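Metallo-beta-lactamase domain-containing protein (Thermotoga maritima, PDB 3H3E) is of unestablished function but binds zinc and is probably a metal-dependent hydrolase or transferase of the metallo-beta-lactamase superfamily. Local coordinates at residues Asn25-Glu30 against Ala54-Ile59; Val65-Gly70 against Ala105-Val110; Phe131-Ala136 against Ala193-Glu198. The protein carries 2 engineered substitutions. One frame throughout, in Å; residues are numbered along the deposited sequence.

Overall arrangement
The three contacts follow one another in series from the N terminus; none nests in or crosses another. Contact 1 closes the first loop, which spans strands 34-37 and 40-42, and brings the connection after strand 13-19 to the end of helix 49-56. Contact 2 then joins the zinc-binding loop after strand 64-66 to the start of helix 107-113. Contact 3 closes the longest loop, setting strand 130-133 against the loop between helix 185-193 and strand 200-204. Contacts 1 and 3 lie on opposite sides of the chain's centre, about 31 Å apart between centres. Contacts 2 and 3 touch where Leu66 and Leu132 join the two large sheets of the sandwich.

Contact 1 (Asn25-Glu30 against Ala54-Ile59); sequences NGFESE and ARKLGI
A small nonpolar surface contact sets the ring of Phe27, in the loop between strands 13-19 and 34-37, against Lys56 and Leu57 at the C-terminal end of helix 49-56. Leu57 comes in at the ring edge, close to its plane, with CD2 3.5 Å from Phe27 CZ. Lys56 contributes its aliphatic stem, approaching the same end of the ring obliquely; its CG lies 3.6 Å from Phe27 CE1. With CG anti to the backbone N (chi1 168°) and a bend at chi2, the lysine runs across the phenylalanine roughly at a right angle, and its CD passes Gly26 O at 4.4 Å. Just beyond Leu57 the helix closes in a Schellman motif: Gly58, with positive phi, gives its N to Arg55 O (2.8 Å), while Ile59 N reaches Ala54 O (2.9 Å). Leu57 also packs inward on His16 and Leu18 of strand 13-19. Between the two segments themselves, neither a hydrogen bond nor a salt bridge forms, so the fit rests on van der Waals contact of the ring with leucine methyls and lysine methylenes, while a directional tie between this loop and the helix is the bond from Glu28 N to Asn53.

Contact 2 (Val65-Gly70 against Ala105-Val110); sequences VLISHG and ADWNEV. With ZN (zinc ion), chain B.
Trp107 holds CG anti to its carbonyl carbon (chi1 -61°), which carries the benzo end of the indole from the first turn of helix 107-113 to Ile67 and Gly70; Ile67 in turn places its CG2 branch anti to the backbone N, pointing at that ring. Both partners meet the indole at its edge. Gly70 CA lies 3.9 Å from Trp107 CZ2 and in the ring plane, while Ile67 CG2 stands 4.2 Å from CH2 of the same tryptophan. Ala105, two residues before Trp107, lays its CB over one indole face, toward the rim, and the Trp107 side chain also touches Ala75 of helix 72-75.

The polar edge is bridged by water. One molecule lies in the indole plane, 3.0 Å from Trp107 NE1, and accepts that N-H. It also accepts from Ala105 N (3.2 Å) and bonds to Gly70 O at 2.7 Å, linking the two backbones where their direct approach is too long for a bond.

His69, the residue before Gly70, starts away from segment 105-110, its CG between the backbone N and the carbonyl carbon (chi1 64°). Its ND1 donates to Ser68 OG, 3.1 Å away and close to the ring plane, and Ser68 OG is bonded in turn to Asp43. This second shell helps fix the ring rotation that presents His69 NE2 to the zinc ion at 2.3 Å. His71 and His182 supply the other protein ligands, while Asp162 receives Gly70 N. The loop that leaves strand 64-66 and runs into helix 72-75, carrying His69, His71, Asp73 and His74, fits the HxHxDH signature of the metallo-beta-lactamase fold.

Contact 3 (Phe131-Ala136 against Ala193-Glu198); sequences FLLGPA and AETFNE
The aromatic part of this contact is a T-shaped pair: Phe196, in the loop after helix 185-193, directs its edge at a face of Phe131 on strand 130-133. The centroids are 5.1 Å apart and the planes are inclined at 68°. Phe196 CE1 makes the nearest approach, 3.6 Å from Phe131 CD1, over the rim of the ring and not its middle. Both side chains have CG anti to the carbonyl carbon (chi1 -57° for Phe131, -62° for Phe196); both CB atoms point toward the other segment, and these torsions bring the edge of Phe196 over the rim of Phe131.

Aliphatic packing adds a second partner for the same ring. Leu133, two residues along the strand and on the same side as Phe131, sets CD1 3.8 Å from Phe196 CE2, in the plane of that ring, with CD2 4.0 Å from the same carbon. Phe196 is thus met at its edge by both strand residues. Leu133 continues onto Ile192 of the helix, whereas the intervening Leu132 points away, toward the other large sheet.

Polar groups play little part. Thr195 lies beside Leu133, but its OG1 is hydrogen-bonded to Asp191 O and so belongs to the end of the helix. Strand 130-133 is held by backbone bonds to strand 165-170, from which Arg169 touches both phenylalanines. The chemistry is therefore hydrophobic, with the ring C-H groups of Phe196 presented to the pi cloud of Phe131, and it joins the outer face of the second sheet to the loop that leads into strand 200-204.

Contact 1 (Asn25-Glu30 against Ala54-Ile59)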
ATOM      1  N   ASN A  25      -1.960 -19.448  11.296  1.00 66.18           N
ATOM      2  CA  ASN A  25      -2.309 -19.783  12.678  1.00 68.18           C
ATOM      3  C   ASN A  25      -1.481 -18.991  13.703  1.00 48.95           C
ATOM      4  O   ASN A  25      -0.243 -19.036  13.711  1.00 40.05           O
ATOM      5  CB  ASN A  25      -2.177 -21.302  12.934  1.00 87.23           C
ATOM      6  CG  ASN A  25      -3.330 -22.125  12.328  1.00 91.28           C
ATOM      7  OD1 ASN A  25      -4.371 -21.584  11.948  1.00 92.56           O
ATOM      8  ND2 ASN A  25      -3.137 -23.445  12.246  1.00 86.26           N
ATOM      9  N   GLY A  26      -2.173 -18.266  14.570  1.00 36.54           N
ATOM     10  CA  GLY A  26      -1.502 -17.523  15.618  1.00 41.44           C
ATOM     11  C   GLY A  26      -1.653 -16.028  15.433  1.00 49.57           C
ATOM     12  O   GLY A  26      -1.683 -15.269  16.402  1.00 47.22           O
ATOM     13  N   PHE A  27      -1.757 -15.612  14.173  1.00 50.37           N
ATOM     14  CA  PHE A  27      -1.822 -14.202  13.823  1.00 42.64           C
ATOM     15  C   PHE A  27      -3.251 -13.762  13.575  1.00 37.44           C
ATOM     16  O   PHE A  27      -4.055 -14.509  13.026  1.00 40.88           O
ATOM     17  CB  PHE A  27      -0.941 -13.915  12.603  1.00 40.24           C
ATOM     18  CG  PHE A  27       0.525 -14.118  12.862  1.00 34.89           C
ATOM     19  CD1 PHE A  27       1.303 -13.086  13.352  1.00 34.06           C
ATOM     20  CD2 PHE A  27       1.116 -15.344  12.638  1.00 33.61           C
ATOM     21  CE1 PHE A  27       2.644 -13.274  13.603  1.00 33.40           C
ATOM     22  CE2 PHE A  27       2.457 -15.537  12.884  1.00 29.44           C
ATOM     23  CZ  PHE A  27       3.222 -14.504  13.369  1.00 31.26           C
ATOM     24  N   GLU A  28      -3.563 -12.544  13.997  1.00 30.39           N
ATOM     25  CA  GLU A  28      -4.902 -12.014  13.829  1.00 30.19           C
ATOM     26  C   GLU A  28      -5.031 -11.345  12.480  1.00 34.73           C
ATOM     27  O   GLU A  28      -4.037 -10.972  11.858  1.00 38.89           O
ATOM     28  CB  GLU A  28      -5.232 -11.034  14.944  1.00 38.21           C
ATOM     29  CG  GLU A  28      -5.250 -11.674  16.317  1.00 50.46           C
ATOM     30  CD  GLU A  28      -5.769 -10.735  17.383  1.00 64.47           C
ATOM     31  OE1 GLU A  28      -6.148  -9.591  17.032  1.00 63.86           O
ATOM     32  OE2 GLU A  28      -5.801 -11.142  18.569  1.00 73.99           O
ATOM     33  N   SER A  29      -6.263 -11.209  12.016  1.00 33.50           N
ATOM     34  CA  SER A  29      -6.509 -10.623  10.712  1.00 28.62           C
ATOM     35  C   SER A  29      -7.708  -9.691  10.762  1.00 31.94           C
ATOM     36  O   SER A  29      -8.664  -9.921  11.496  1.00 34.96           O
ATOM     37  CB  SER A  29      -6.748 -11.716   9.670  1.00 28.15           C
ATOM     38  OG  SER A  29      -7.980 -12.374   9.893  1.00 25.39           O
ATOM     39  N   GLU A  30      -7.645  -8.626   9.980  1.00 29.41           N
ATOM     40  CA  GLU A  30      -8.806  -7.797   9.763  1.00 23.87           C
ATOM     41  C   GLU A  30      -8.777  -7.278   8.342  1.00 25.47           C
ATOM     42  O   GLU A  30      -7.813  -7.488   7.609  1.00 29.10           O
ATOM     43  CB  GLU A  30      -8.856  -6.648  10.767  1.00 14.07           C
ATOM     44  CG  GLU A  30      -7.707  -5.673  10.682  1.00 21.12           C
ATOM     45  CD  GLU A  30      -7.722  -4.664  11.814  1.00 24.38           C
ATOM     46  OE1 GLU A  30      -8.546  -4.831  12.732  1.00 24.09           O
ATOM     47  OE2 GLU A  30      -6.910  -3.711  11.799  1.00 27.27           O
ATOM     48  N   ALA A  54       2.743  -7.792  15.723  1.00 25.03           N
ATOM     49  CA  ALA A  54       4.115  -7.380  15.989  1.00 18.30           C
ATOM     50  C   ALA A  54       4.619  -7.904  17.335  1.00 31.62           C
ATOM     51  O   ALA A  54       5.734  -8.422  17.424  1.00 35.13           O
ATOM     52  CB  ALA A  54       4.243  -5.875  15.908  1.00 17.17           C
ATOM     53  N   ARG A  55       3.802  -7.781  18.381  1.00 33.78           N
ATOM     54  CA  ARG A  55       4.165  -8.336  19.684  1.00 31.06           C
ATOM     55  C   ARG A  55       4.328  -9.843  19.606  1.00 32.74           C
ATOM     56  O   ARG A  55       5.225 -10.404  20.222  1.00 38.83           O
ATOM     57  CB  ARG A  55       3.143  -7.965  20.750  1.00 36.16           C
ATOM     58  CG  ARG A  55       3.293  -6.533  21.258  1.00 49.57           C
ATOM     59  CD  ARG A  55       2.558  -6.311  22.588  1.00 58.55           C
ATOM     60  NE  ARG A  55       1.119  -6.146  22.393  1.00 60.29           N
ATOM     61  CZ  ARG A  55       0.528  -4.989  22.101  1.00 49.68           C
ATOM     62  NH1 ARG A  55       1.247  -3.880  21.977  1.00 45.17           N
ATOM     63  NH2 ARG A  55      -0.784  -4.943  21.928  1.00 39.93           N
ATOM     64  N   LYS A  56       3.468 -10.499  18.836  1.00 37.04           N
ATOM     65  CA  LYS A  56       3.586 -11.937  18.621  1.00 35.69           C
ATOM     66  C   LYS A  56       4.965 -12.280  18.051  1.00 40.61           C
ATOM     67  O   LYS A  56       5.520 -13.332  18.353  1.00 51.76           O
ATOM     68  CB  LYS A  56       2.451 -12.444  17.713  1.00 38.26           C
ATOM     69  CG  LYS A  56       2.616 -13.870  17.185  1.00 47.89           C
ATOM     70  CD  LYS A  56       2.303 -14.903  18.257  1.00 57.08           C
ATOM     71  CE  LYS A  56       2.985 -16.243  17.991  1.00 57.32           C
ATOM     72  NZ  LYS A  56       3.163 -17.014  19.265  1.00 56.49           N
ATOM     73  N   LEU A  57       5.525 -11.388  17.238  1.00 38.69           N
ATOM     74  CA  LEU A  57       6.854 -11.605  16.655  1.00 33.78           C
ATOM     75  C   LEU A  57       7.940 -10.943  17.486  1.00 36.97           C
ATOM     76  O   LEU A  57       9.112 -10.990  17.132  1.00 32.73           O
ATOM     77  CB  LEU A  57       6.920 -11.036  15.245  1.00 27.68           C
ATOM     78  CG  LEU A  57       5.833 -11.481  14.282  1.00 32.14           C
ATOM     79  CD1 LEU A  57       5.561 -10.416  13.247  1.00 34.62           C
ATOM     80  CD2 LEU A  57       6.236 -12.776  13.627  1.00 36.81           C
ATOM     81  N   GLY A  58       7.543 -10.313  18.586  1.00 42.06           N
ATOM     82  CA  GLY A  58       8.484  -9.653  19.471  1.00 40.58           C
ATOM     83  C   GLY A  58       9.239  -8.540  18.777  1.00 42.11           C
ATOM     84  O   GLY A  58      10.409  -8.306  19.067  1.00 42.73           O
ATOM     85  N   ILE A  59       8.559  -7.855  17.859  1.00 41.42           N
ATOM     86  CA  ILE A  59       9.142  -6.735  17.120  1.00 37.63           C
ATOM     87  C   ILE A  59       8.762  -5.367  17.684  1.00 35.30           C
ATOM     88  O   ILE A  59       7.601  -5.113  18.025  1.00 30.76           O
ATOM     89  CB  ILE A  59       8.704  -6.739  15.651  1.00 37.32           C
ATOM     90  CG1 ILE A  59       9.136  -8.030  14.962  1.00 36.49           C
ATOM     91  CG2 ILE A  59       9.306  -5.557  14.927  1.00 37.93           C
ATOM     92  CD1 ILE A  59       8.357  -8.308  13.702  1.00 34.14           C
TER

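Contact 2 (Val65-Gly70 against Ala105-Val110)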
ATOM      1  N   VAL A  65       6.320   5.860  10.098  1.00 19.01           N
ATOM      2  CA  VAL A  65       5.161   5.184   9.541  1.00 16.38           C
ATOM      3  C   VAL A  65       4.707   5.919   8.287  1.00 19.70           C
ATOM      4  O   VAL A  65       4.476   7.124   8.325  1.00 24.05           O
ATOM      5  CB  VAL A  65       4.016   5.165  10.550  1.00 14.36           C
ATOM      6  CG1 VAL A  65       2.818   4.409   9.979  1.00 10.32           C
ATOM      7  CG2 VAL A  65       4.506   4.576  11.876  1.00 10.51           C
ATOM      8  N   LEU A  66       4.603   5.193   7.177  1.00 16.53           N
ATOM      9  CA  LEU A  66       4.188   5.777   5.910  1.00 12.68           C
ATOM     10  C   LEU A  66       2.759   5.401   5.630  1.00 15.74           C
ATOM     11  O   LEU A  66       2.366   4.264   5.853  1.00 21.88           O
ATOM     12  CB  LEU A  66       5.053   5.259   4.771  1.00 10.57           C
ATOM     13  CG  LEU A  66       6.520   5.063   5.086  1.00 13.27           C
ATOM     14  CD1 LEU A  66       7.185   4.463   3.888  1.00 15.92           C
ATOM     15  CD2 LEU A  66       7.172   6.382   5.462  1.00 16.65           C
ATOM     16  N   ILE A  67       1.989   6.350   5.117  1.00 16.47           N
ATOM     17  CA  ILE A  67       0.581   6.117   4.848  1.00 14.26           C
ATOM     18  C   ILE A  67       0.310   6.168   3.355  1.00 20.28           C
ATOM     19  O   ILE A  67       0.505   7.206   2.722  1.00 27.62           O
ATOM     20  CB  ILE A  67      -0.279   7.162   5.540  1.00 14.30           C
ATOM     21  CG1 ILE A  67      -0.115   7.050   7.053  1.00 15.97           C
ATOM     22  CG2 ILE A  67      -1.719   6.954   5.177  1.00 20.77           C
ATOM     23  CD1 ILE A  67      -0.523   5.695   7.607  1.00 21.69           C
ATOM     24  N   SER A  68      -0.143   5.048   2.797  1.00 16.79           N
ATOM     25  CA  SER A  68      -0.371   4.935   1.359  1.00 14.88           C
ATOM     26  C   SER A  68      -1.543   5.792   0.890  1.00 18.30           C
ATOM     27  O   SER A  68      -1.529   6.321  -0.214  1.00 28.21           O
ATOM     28  CB  SER A  68      -0.617   3.480   0.988  1.00 20.87           C
ATOM     29  OG  SER A  68      -1.691   2.954   1.735  1.00 22.08           O
ATOM     30  N   HIS A  69      -2.565   5.909   1.723  1.00 14.22           N
ATOM     31  CA  HIS A  69      -3.691   6.786   1.439  1.00 13.36           C
ATOM     32  C   HIS A  69      -4.574   6.906   2.688  1.00 14.86           C
ATOM     33  O   HIS A  69      -4.479   6.091   3.601  1.00 19.31           O
ATOM     34  CB  HIS A  69      -4.470   6.327   0.191  1.00 14.97           C
ATOM     35  CG  HIS A  69      -5.134   4.995   0.328  1.00 12.79           C
ATOM     36  ND1 HIS A  69      -4.446   3.844   0.653  1.00 21.39           N
ATOM     37  CD2 HIS A  69      -6.425   4.624   0.160  1.00 13.77           C
ATOM     38  CE1 HIS A  69      -5.288   2.826   0.700  1.00 21.33           C
ATOM     39  NE2 HIS A  69      -6.496   3.271   0.402  1.00 15.92           N
ATOM     40  N   GLY A  70      -5.402   7.941   2.752  1.00 14.60           N
ATOM     41  CA  GLY A  70      -6.172   8.197   3.959  1.00  9.69           C
ATOM     42  C   GLY A  70      -7.484   7.456   4.142  1.00 14.83           C
ATOM     43  O   GLY A  70      -8.447   8.045   4.603  1.00 25.97           O
ATOM     44  N   ALA A 105      -9.996   8.943   7.872  1.00 26.80           N
ATOM     45  CA  ALA A 105      -9.226   8.725   9.084  1.00 21.78           C
ATOM     46  C   ALA A 105      -9.335   9.932  10.021  1.00 24.97           C
ATOM     47  O   ALA A 105      -9.585  11.057   9.587  1.00 30.44           O
ATOM     48  CB  ALA A 105      -7.779   8.446   8.736  1.00 24.77           C
ATOM     49  N   ASP A 106      -9.144   9.693  11.312  1.00 26.33           N
ATOM     50  CA  ASP A 106      -9.265  10.748  12.306  1.00 21.44           C
ATOM     51  C   ASP A 106      -7.928  11.454  12.462  1.00 24.23           C
ATOM     52  O   ASP A 106      -7.178  11.181  13.386  1.00 27.37           O
ATOM     53  CB  ASP A 106      -9.758  10.171  13.644  1.00 20.69           C
ATOM     54  CG  ASP A 106     -10.220  11.249  14.617  1.00 32.53           C
ATOM     55  OD1 ASP A 106     -10.032  12.445  14.320  1.00 42.16           O
ATOM     56  OD2 ASP A 106     -10.768  10.906  15.685  1.00 37.17           O
ATOM     57  N   TRP A 107      -7.630  12.363  11.546  1.00 29.07           N
ATOM     58  CA  TRP A 107      -6.333  13.036  11.536  1.00 27.28           C
ATOM     59  C   TRP A 107      -6.174  14.003  12.691  1.00 30.31           C
ATOM     60  O   TRP A 107      -5.052  14.296  13.092  1.00 30.85           O
ATOM     61  CB  TRP A 107      -6.081  13.755  10.197  1.00 23.31           C
ATOM     62  CG  TRP A 107      -6.081  12.805   9.061  1.00 25.78           C
ATOM     63  CD1 TRP A 107      -7.057  12.647   8.124  1.00 35.19           C
ATOM     64  CD2 TRP A 107      -5.082  11.827   8.774  1.00 22.91           C
ATOM     65  NE1 TRP A 107      -6.719  11.637   7.260  1.00 35.90           N
ATOM     66  CE2 TRP A 107      -5.506  11.122   7.635  1.00 31.03           C
ATOM     67  CE3 TRP A 107      -3.861  11.486   9.362  1.00 23.46           C
ATOM     68  CZ2 TRP A 107      -4.748  10.100   7.069  1.00 31.66           C
ATOM     69  CZ3 TRP A 107      -3.117  10.476   8.807  1.00 24.39           C
ATOM     70  CH2 TRP A 107      -3.563   9.788   7.668  1.00 30.83           C
ATOM     71  N   ASN A 108      -7.287  14.506  13.222  1.00 30.28           N
ATOM     72  CA  ASN A 108      -7.213  15.448  14.332  1.00 32.73           C
ATOM     73  C   ASN A 108      -6.579  14.771  15.519  1.00 27.94           C
ATOM     74  O   ASN A 108      -5.765  15.358  16.223  1.00 32.83           O
ATOM     75  CB  ASN A 108      -8.596  15.962  14.719  1.00 40.82           C
ATOM     76  CG  ASN A 108      -9.202  16.838  13.660  1.00 48.45           C
ATOM     77  OD1 ASN A 108      -8.544  17.735  13.121  1.00 42.87           O
ATOM     78  ND2 ASN A 108     -10.469  16.584  13.343  1.00 53.41           N
ATOM     79  N   GLU A 109      -6.966  13.523  15.728  1.00 21.35           N
ATOM     80  CA  GLU A 109      -6.456  12.742  16.829  1.00 27.25           C
ATOM     81  C   GLU A 109      -5.065  12.224  16.516  1.00 30.46           C
ATOM     82  O   GLU A 109      -4.167  12.260  17.348  1.00 39.97           O
ATOM     83  CB  GLU A 109      -7.398  11.579  17.107  1.00 35.41           C
ATOM     84  CG  GLU A 109      -7.077  10.832  18.374  1.00 48.65           C
ATOM     85  CD  GLU A 109      -8.322  10.452  19.146  1.00 57.67           C
ATOM     86  OE1 GLU A 109      -9.304  11.227  19.092  1.00 61.36           O
ATOM     87  OE2 GLU A 109      -8.313   9.385  19.807  1.00 56.41           O
ATOM     88  N   VAL A 110      -4.895  11.739  15.301  1.00 27.55           N
ATOM     89  CA  VAL A 110      -3.636  11.144  14.883  1.00 26.56           C
ATOM     90  C   VAL A 110      -2.492  12.138  14.971  1.00 24.93           C
ATOM     91  O   VAL A 110      -1.399  11.801  15.389  1.00 34.65           O
ATOM     92  CB  VAL A 110      -3.744  10.590  13.438  1.00 18.53           C
ATOM     93  CG1 VAL A 110      -2.371  10.230  12.887  1.00 16.54           C
ATOM     94  CG2 VAL A 110      -4.685   9.393  13.404  1.00 14.33           C
TER
HETATM   95 ZN    ZN B 256      -8.497   2.240  -0.025  1.00 34.24          ZN
HETATM   96  O   HOH W   1      -8.850  10.599   5.428  1.00 37.30           O

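Contact 3 (Phe131-Ala136 against Ala193-Glu198)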
ATOM      1  N   PHE A 131      12.177   5.303  -1.254  1.00 20.79           N
ATOM      2  CA  PHE A 131      11.515   6.452  -1.859  1.00 20.26           C
ATOM      3  C   PHE A 131      10.000   6.318  -1.803  1.00 20.89           C
ATOM      4  O   PHE A 131       9.460   5.234  -1.953  1.00 26.97           O
ATOM      5  CB  PHE A 131      11.872   6.558  -3.348  1.00 22.61           C
ATOM      6  CG  PHE A 131      13.327   6.640  -3.619  1.00 23.22           C
ATOM      7  CD1 PHE A 131      14.074   5.490  -3.794  1.00 23.22           C
ATOM      8  CD2 PHE A 131      13.952   7.868  -3.728  1.00 22.18           C
ATOM      9  CE1 PHE A 131      15.418   5.562  -4.053  1.00 22.92           C
ATOM     10  CE2 PHE A 131      15.295   7.944  -3.982  1.00 22.02           C
ATOM     11  CZ  PHE A 131      16.033   6.789  -4.145  1.00 21.08           C
ATOM     12  N   LEU A 132       9.317   7.441  -1.657  1.00 16.58           N
ATOM     13  CA  LEU A 132       7.879   7.468  -1.813  1.00 16.35           C
ATOM     14  C   LEU A 132       7.559   8.105  -3.138  1.00 22.88           C
ATOM     15  O   LEU A 132       8.071   9.179  -3.450  1.00 22.69           O
ATOM     16  CB  LEU A 132       7.239   8.306  -0.720  1.00 14.80           C
ATOM     17  CG  LEU A 132       6.987   7.600   0.594  1.00 20.88           C
ATOM     18  CD1 LEU A 132       6.648   8.638   1.643  1.00 28.19           C
ATOM     19  CD2 LEU A 132       5.866   6.584   0.419  1.00 22.11           C
ATOM     20  N   LEU A 133       6.698   7.449  -3.906  1.00 21.58           N
ATOM     21  CA  LEU A 133       6.217   8.003  -5.152  1.00 18.17           C
ATOM     22  C   LEU A 133       4.771   8.439  -5.025  1.00 19.22           C
ATOM     23  O   LEU A 133       3.939   7.705  -4.500  1.00 30.75           O
ATOM     24  CB  LEU A 133       6.385   6.998  -6.288  1.00 22.63           C
ATOM     25  CG  LEU A 133       7.759   7.162  -6.937  1.00 21.91           C
ATOM     26  CD1 LEU A 133       8.810   6.615  -6.001  1.00 27.07           C
ATOM     27  CD2 LEU A 133       7.793   6.474  -8.275  1.00 20.61           C
ATOM     28  N   GLY A 134       4.482   9.637  -5.514  1.00 12.18           N
ATOM     29  CA  GLY A 134       3.179  10.247  -5.340  1.00 12.00           C
ATOM     30  C   GLY A 134       2.135   9.639  -6.243  1.00 21.27           C
ATOM     31  O   GLY A 134       2.384   8.624  -6.892  1.00 22.62           O
ATOM     32  N   PRO A 135       0.956  10.268  -6.304  1.00 18.83           N
ATOM     33  CA  PRO A 135      -0.181   9.716  -7.034  1.00 10.80           C
ATOM     34  C   PRO A 135       0.236   9.341  -8.452  1.00 19.49           C
ATOM     35  O   PRO A 135       0.802  10.170  -9.169  1.00 22.14           O
ATOM     36  CB  PRO A 135      -1.160  10.884  -7.081  1.00  9.70           C
ATOM     37  CG  PRO A 135      -0.723  11.819  -6.090  1.00  7.78           C
ATOM     38  CD  PRO A 135       0.723  11.657  -5.890  1.00 16.05           C
ATOM     39  N   ALA A 136      -0.051   8.106  -8.851  1.00 19.51           N
ATOM     40  CA  ALA A 136       0.298   7.622 -10.184  1.00 12.28           C
ATOM     41  C   ALA A 136      -0.494   8.328 -11.263  1.00 13.28           C
ATOM     42  O   ALA A 136      -1.641   8.709 -11.063  1.00 20.35           O
ATOM     43  CB  ALA A 136       0.057   6.135 -10.272  1.00 12.61           C
ATOM     44  N   ALA A 193       8.752   2.720 -13.392  1.00 15.46           N
ATOM     45  CA  ALA A 193       9.526   2.464 -14.602  1.00 17.92           C
ATOM     46  C   ALA A 193      10.107   3.706 -15.313  1.00 27.50           C
ATOM     47  O   ALA A 193      11.186   3.639 -15.923  1.00 33.27           O
ATOM     48  CB  ALA A 193       8.669   1.686 -15.567  1.00 11.51           C
ATOM     49  N   GLU A 194       9.384   4.823 -15.263  1.00 24.62           N
ATOM     50  CA  GLU A 194       9.835   6.057 -15.912  1.00 19.71           C
ATOM     51  C   GLU A 194      10.829   6.834 -15.049  1.00 21.83           C
ATOM     52  O   GLU A 194      11.463   7.769 -15.534  1.00 22.47           O
ATOM     53  CB  GLU A 194       8.658   6.979 -16.246  1.00 15.30           C
ATOM     54  CG  GLU A 194       7.483   6.320 -16.947  1.00 26.83           C
ATOM     55  CD  GLU A 194       6.356   7.301 -17.246  1.00 36.60           C
ATOM     56  OE1 GLU A 194       6.249   8.324 -16.532  1.00 38.23           O
ATOM     57  OE2 GLU A 194       5.575   7.053 -18.192  1.00 39.17           O
ATOM     58  N   THR A 195      10.954   6.439 -13.781  1.00 22.29           N
ATOM     59  CA  THR A 195      11.692   7.202 -12.772  1.00 16.72           C
ATOM     60  C   THR A 195      12.999   6.509 -12.385  1.00 21.39           C
ATOM     61  O   THR A 195      14.017   7.155 -12.145  1.00 24.52           O
ATOM     62  CB  THR A 195      10.839   7.364 -11.478  1.00 30.76           C
ATOM     63  OG1 THR A 195       9.642   8.092 -11.761  1.00 31.44           O
ATOM     64  CG2 THR A 195      11.608   8.102 -10.403  1.00 40.29           C
ATOM     65  N   PHE A 196      12.949   5.186 -12.294  1.00 18.43           N
ATOM     66  CA  PHE A 196      14.106   4.392 -11.910  1.00 21.41           C
ATOM     67  C   PHE A 196      14.665   3.587 -13.087  1.00 26.60           C
ATOM     68  O   PHE A 196      13.930   2.879 -13.773  1.00 27.80           O
ATOM     69  CB  PHE A 196      13.747   3.462 -10.746  1.00 28.55           C
ATOM     70  CG  PHE A 196      13.331   4.187  -9.497  1.00 28.00           C
ATOM     71  CD1 PHE A 196      14.238   4.408  -8.474  1.00 25.99           C
ATOM     72  CD2 PHE A 196      12.039   4.658  -9.350  1.00 28.08           C
ATOM     73  CE1 PHE A 196      13.866   5.086  -7.326  1.00 25.93           C
ATOM     74  CE2 PHE A 196      11.659   5.342  -8.200  1.00 24.16           C
ATOM     75  CZ  PHE A 196      12.570   5.551  -7.189  1.00 25.65           C
ATOM     76  N   ASN A 197      15.971   3.708 -13.310  1.00 29.36           N
ATOM     77  CA  ASN A 197      16.659   2.913 -14.313  1.00 25.99           C
ATOM     78  C   ASN A 197      16.791   1.449 -13.889  1.00 25.95           C
ATOM     79  O   ASN A 197      17.343   0.638 -14.618  1.00 43.50           O
ATOM     80  CB  ASN A 197      18.042   3.497 -14.582  1.00 30.53           C
ATOM     81  CG  ASN A 197      18.620   3.041 -15.909  1.00 43.04           C
ATOM     82  OD1 ASN A 197      18.019   2.229 -16.614  1.00 44.46           O
ATOM     83  ND2 ASN A 197      19.792   3.570 -16.260  1.00 46.30           N
ATOM     84  N   GLU A 198      16.276   1.120 -12.712  1.00 16.87           N
ATOM     85  CA  GLU A 198      16.415  -0.217 -12.135  1.00 24.44           C
ATOM     86  C   GLU A 198      15.238  -1.099 -12.497  1.00 25.07           C
ATOM     87  O   GLU A 198      14.150  -0.617 -12.762  1.00 34.10           O
ATOM     88  CB  GLU A 198      16.529  -0.159 -10.600  1.00 30.86           C
ATOM     89  CG  GLU A 198      17.930  -0.018 -10.028  1.00 33.23           C
ATOM     90  CD  GLU A 198      18.316   1.427  -9.754  1.00 54.63           C
ATOM     91  OE1 GLU A 198      17.420   2.305  -9.744  1.00 52.59           O
ATOM     92  OE2 GLU A 198      19.526   1.684  -9.549  1.00 69.50           O
TER